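Local coordinates for protein LP15968p (Drosophila melanogaster, PDB 3MN8) that releases C-terminal arginine or lysine residues from peptides and proteins as a zinc-dependent metallocarboxypeptidase that processes growth factors, peptide hormones and neuropeptides, at residues V222-S230 against G288-F296. Residues are numbered along the deposited sequence; the frame is centred on the assembly and turned at random.
Sequences VASYPYDNS and GMQDFNYAF. With GEM ((2-guanidinoethylmercapto)succinic acid), chain G.
Asp291 grips the turn that follows strand 222-225 through one nearly straight hydrogen bond: Asp228 N points at Asp291 OD2 (2.6 Å, 173° at the hydrogen), reaching it on the syn side. The other oxygen, Asp291 OD1, accepts a hydrogen bond from Gln290 NE2 at 2.8 Å within the helix, nearly along its C-O axis and in the Gln290 amide plane. The extended Gln290 chain, with CG anti to the backbone N (chi1 -178°), carries that amide beside the Pro226 ring; its OE1 is bonded to Thr303 OG1, and bonds at both ends are consistent with a fixed amide rotation. Helix 289-296 is thus tied to strand 300-305 and to the turn leaving its sheet neighbour, strand 222-225, in the M14 carboxypeptidase domain, next to the inhibitor pocket, where Asp228 OD1 lies 2.9 Å from N4 of the GEM guanidinium. An alanine in place of Asp291 would probably leave Asp228 N and Gln290 NE2 without this carboxylate as acceptor and the turn, with its cis Pro226-Tyr227 peptide bond, less firmly placed. Close packing puts Pro226 CB 3.2 Å from Asp291 OD1, while the Tyr227 and Tyr294 rings meet obliquely, planes at 61°, with an apolar contact of 3.8 Å between Tyr227 CE1 and Tyr294 CD2. Tyr227 OH comes to the edge of the Tyr294 ring, whose own hydroxyl is bonded to Asp244.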
loop_
_atom_site.group_PDB
_atom_site.type_symbol
_atom_site.label_atom_id
_atom_site.label_comp_id
_atom_site.label_asym_id
_atom_site.label_seq_id
_atom_site.Cartn_x
_atom_site.Cartn_y
_atom_site.Cartn_z
ATOM N N VAL A 222 8.991 -8.808 9.110
ATOM C CA VAL A 222 9.784 -8.683 7.885
ATOM C C VAL A 222 9.064 -7.874 6.804
ATOM O O VAL A 222 7.831 -7.825 6.757
ATOM C CB VAL A 222 10.131 -10.088 7.300
ATOM C CG1 VAL A 222 8.860 -10.772 6.772
ATOM C CG2 VAL A 222 11.219 -10.011 6.202
ATOM N N ALA A 223 9.852 -7.261 5.929
ATOM C CA ALA A 223 9.332 -6.485 4.821
ATOM C C ALA A 223 9.499 -7.281 3.517
ATOM O O ALA A 223 10.629 -7.497 3.041
ATOM C CB ALA A 223 10.056 -5.149 4.749
ATOM N N SER A 224 8.362 -7.712 2.962
ATOM C CA SER A 224 8.313 -8.609 1.807
ATOM C C SER A 224 7.776 -7.901 0.573
ATOM O O SER A 224 6.840 -7.110 0.658
ATOM C CB SER A 224 7.418 -9.815 2.120
ATOM O OG SER A 224 7.382 -10.756 1.053
ATOM N N TYR A 225 8.352 -8.211 -0.582
ATOM C CA TYR A 225 8.015 -7.526 -1.827
ATOM C C TYR A 225 7.901 -8.543 -2.940
ATOM O O TYR A 225 8.371 -9.675 -2.790
ATOM C CB TYR A 225 9.110 -6.512 -2.174
ATOM C CG TYR A 225 10.512 -7.089 -2.146
ATOM C CD1 TYR A 225 11.216 -7.204 -0.953
ATOM C CD2 TYR A 225 11.127 -7.512 -3.304
ATOM C CE1 TYR A 225 12.499 -7.726 -0.921
ATOM C CE2 TYR A 225 12.410 -8.036 -3.285
ATOM C CZ TYR A 225 13.092 -8.139 -2.090
ATOM O OH TYR A 225 14.370 -8.661 -2.064
ATOM N N PRO A 226 7.287 -8.145 -4.063
ATOM C CA PRO A 226 7.083 -8.976 -5.263
ATOM C C PRO A 226 8.381 -9.547 -5.877
ATOM O O PRO A 226 9.479 -9.006 -5.671
ATOM C CB PRO A 226 6.418 -8.005 -6.253
ATOM C CG PRO A 226 5.773 -6.965 -5.393
ATOM C CD PRO A 226 6.660 -6.818 -4.186
ATOM N N TYR A 227 8.261 -10.646 -6.618
ATOM C CA TYR A 227 7.017 -11.376 -6.770
ATOM C C TYR A 227 6.910 -12.438 -5.678
ATOM O O TYR A 227 7.919 -12.815 -5.058
ATOM C CB TYR A 227 6.977 -12.076 -8.130
ATOM C CG TYR A 227 6.848 -11.180 -9.336
ATOM C CD1 TYR A 227 5.689 -10.437 -9.559
ATOM C CD2 TYR A 227 7.866 -11.119 -10.282
ATOM C CE1 TYR A 227 5.558 -9.642 -10.675
ATOM C CE2 TYR A 227 7.746 -10.322 -11.397
ATOM C CZ TYR A 227 6.589 -9.585 -11.586
ATOM O OH TYR A 227 6.465 -8.787 -12.693
ATOM N N ASP A 228 5.688 -12.931 -5.470
ATOM C CA ASP A 228 5.396 -13.959 -4.467
ATOM C C ASP A 228 5.423 -15.345 -5.102
ATOM O O ASP A 228 5.385 -16.360 -4.407
ATOM C CB ASP A 228 4.019 -13.715 -3.828
ATOM C CG ASP A 228 4.056 -12.658 -2.713
ATOM O OD1 ASP A 228 5.166 -12.308 -2.254
ATOM O OD2 ASP A 228 2.971 -12.185 -2.283
ATOM N N ASN A 229 5.475 -15.383 -6.428
ATOM C CA ASN A 229 5.495 -16.660 -7.142
ATOM C C ASN A 229 6.246 -16.590 -8.477
ATOM O O ASN A 229 6.713 -15.518 -8.882
ATOM C CB ASN A 229 4.070 -17.201 -7.336
ATOM C CG ASN A 229 3.290 -16.455 -8.408
ATOM O OD1 ASN A 229 3.765 -15.468 -8.995
ATOM N ND2 ASN A 229 2.075 -16.927 -8.671
ATOM N N SER A 230 6.363 -17.733 -9.153
ATOM C CA SER A 230 7.054 -17.779 -10.438
ATOM C C SER A 230 6.494 -18.864 -11.340
ATOM O O SER A 230 5.705 -19.696 -10.896
ATOM C CB SER A 230 8.552 -17.998 -10.222
ATOM O OG SER A 230 8.799 -19.269 -9.666
ATOM N N GLY A 288 -2.167 -13.597 -4.630
ATOM C CA GLY A 288 -2.054 -12.576 -3.608
ATOM C C GLY A 288 -2.389 -11.173 -4.095
ATOM O O GLY A 288 -2.322 -10.864 -5.281
ATOM N N MET A 289 -2.733 -10.301 -3.160
ATOM C CA MET A 289 -3.056 -8.922 -3.500
ATOM C C MET A 289 -1.810 -8.139 -3.929
ATOM O O MET A 289 -1.873 -7.307 -4.830
ATOM C CB MET A 289 -3.726 -8.247 -2.301
ATOM C CG MET A 289 -4.178 -6.821 -2.532
ATOM S SD MET A 289 -5.263 -6.293 -1.185
ATOM C CE MET A 289 -4.176 -6.392 0.247
ATOM N N GLN A 290 -0.683 -8.418 -3.279
ATOM C CA GLN A 290 0.568 -7.705 -3.542
ATOM C C GLN A 290 0.882 -7.730 -5.019
ATOM O O GLN A 290 0.918 -6.705 -5.685
ATOM C CB GLN A 290 1.731 -8.346 -2.778
ATOM C CG GLN A 290 3.058 -7.637 -2.968
ATOM C CD GLN A 290 4.248 -8.462 -2.480
ATOM O OE1 GLN A 290 4.681 -8.332 -1.332
ATOM N NE2 GLN A 290 4.786 -9.315 -3.358
ATOM N N ASP A 291 1.116 -8.923 -5.540
ATOM C CA ASP A 291 1.519 -9.033 -6.932
ATOM C C ASP A 291 0.405 -8.556 -7.853
ATOM O O ASP A 291 0.666 -8.169 -8.996
ATOM C CB ASP A 291 1.971 -10.464 -7.274
ATOM C CG ASP A 291 3.333 -10.812 -6.665
ATOM O OD1 ASP A 291 3.878 -9.992 -5.890
ATOM O OD2 ASP A 291 3.864 -11.904 -6.967
ATOM N N PHE A 292 -0.831 -8.577 -7.354
ATOM C CA PHE A 292 -1.949 -8.145 -8.179
ATOM C C PHE A 292 -1.875 -6.639 -8.444
ATOM O O PHE A 292 -2.073 -6.184 -9.576
ATOM C CB PHE A 292 -3.294 -8.523 -7.574
ATOM C CG PHE A 292 -4.449 -7.863 -8.248
ATOM C CD1 PHE A 292 -5.073 -8.475 -9.319
ATOM C CD2 PHE A 292 -4.901 -6.613 -7.832
ATOM C CE1 PHE A 292 -6.139 -7.863 -9.972
ATOM C CE2 PHE A 292 -5.967 -6.000 -8.468
ATOM C CZ PHE A 292 -6.586 -6.622 -9.543
ATOM N N ASN A 293 -1.562 -5.874 -7.408
ATOM C CA ASN A 293 -1.291 -4.452 -7.578
ATOM C C ASN A 293 -0.286 -4.156 -8.700
ATOM O O ASN A 293 -0.544 -3.343 -9.596
ATOM C CB ASN A 293 -0.804 -3.846 -6.258
ATOM C CG ASN A 293 -1.955 -3.489 -5.316
ATOM O OD1 ASN A 293 -2.399 -2.333 -5.261
ATOM N ND2 ASN A 293 -2.438 -4.481 -4.569
ATOM N N TYR A 294 0.852 -4.833 -8.654
ATOM C CA TYR A 294 1.951 -4.519 -9.558
ATOM C C TYR A 294 1.621 -4.894 -10.994
ATOM O O TYR A 294 1.860 -4.120 -11.924
ATOM C CB TYR A 294 3.234 -5.222 -9.096
ATOM C CG TYR A 294 4.468 -4.870 -9.902
ATOM C CD1 TYR A 294 4.955 -3.557 -9.938
ATOM C CD2 TYR A 294 5.160 -5.854 -10.618
ATOM C CE1 TYR A 294 6.093 -3.235 -10.673
ATOM C CE2 TYR A 294 6.297 -5.546 -11.353
ATOM C CZ TYR A 294 6.762 -4.235 -11.381
ATOM O OH TYR A 294 7.897 -3.932 -12.111
ATOM N N ALA A 295 1.052 -6.083 -11.154
ATOM C CA ALA A 295 0.829 -6.682 -12.468
ATOM C C ALA A 295 -0.410 -6.159 -13.188
ATOM O O ALA A 295 -0.501 -6.284 -14.403
ATOM C CB ALA A 295 0.762 -8.197 -12.345
ATOM N N PHE A 296 -1.362 -5.585 -12.456
ATOM C CA PHE A 296 -2.614 -5.163 -13.076
ATOM C C PHE A 296 -2.882 -3.689 -12.836
ATOM O O PHE A 296 -3.993 -3.199 -13.075
ATOM C CB PHE A 296 -3.782 -5.994 -12.544
ATOM C CG PHE A 296 -3.673 -7.477 -12.854
ATOM C CD1 PHE A 296 -2.939 -8.328 -12.034
ATOM C CD2 PHE A 296 -4.315 -8.018 -13.964
ATOM C CE1 PHE A 296 -2.850 -9.689 -12.319
ATOM C CE2 PHE A 296 -4.222 -9.385 -14.253
ATOM C CZ PHE A 296 -3.490 -10.214 -13.431
HETATM C C8 GEM G . 1.890 -14.861 3.624
HETATM S S7 GEM G . 1.915 -13.328 2.736
HETATM C C6 GEM G . 3.595 -12.832 2.995
HETATM C C5 GEM G . 4.618 -13.890 2.589
HETATM N N3 GEM G . 4.588 -13.994 1.138
HETATM C C1 GEM G . 5.195 -14.910 0.390
HETATM N N4 GEM G . 5.077 -14.881 -0.932
HETATM N N2 GEM G . 5.919 -15.865 0.963
HETATM C C9 GEM G . 0.590 -15.545 3.296
HETATM O O14 GEM G . -0.243 -14.925 2.597
HETATM O O15 GEM G . 0.388 -16.703 3.719
HETATM C C10 GEM G . 2.085 -14.690 5.139
HETATM C C11 GEM G . 0.960 -14.004 5.906
HETATM O O12 GEM G . 1.278 -13.074 6.686
HETATM O O13 GEM G . -0.225 -14.402 5.771
#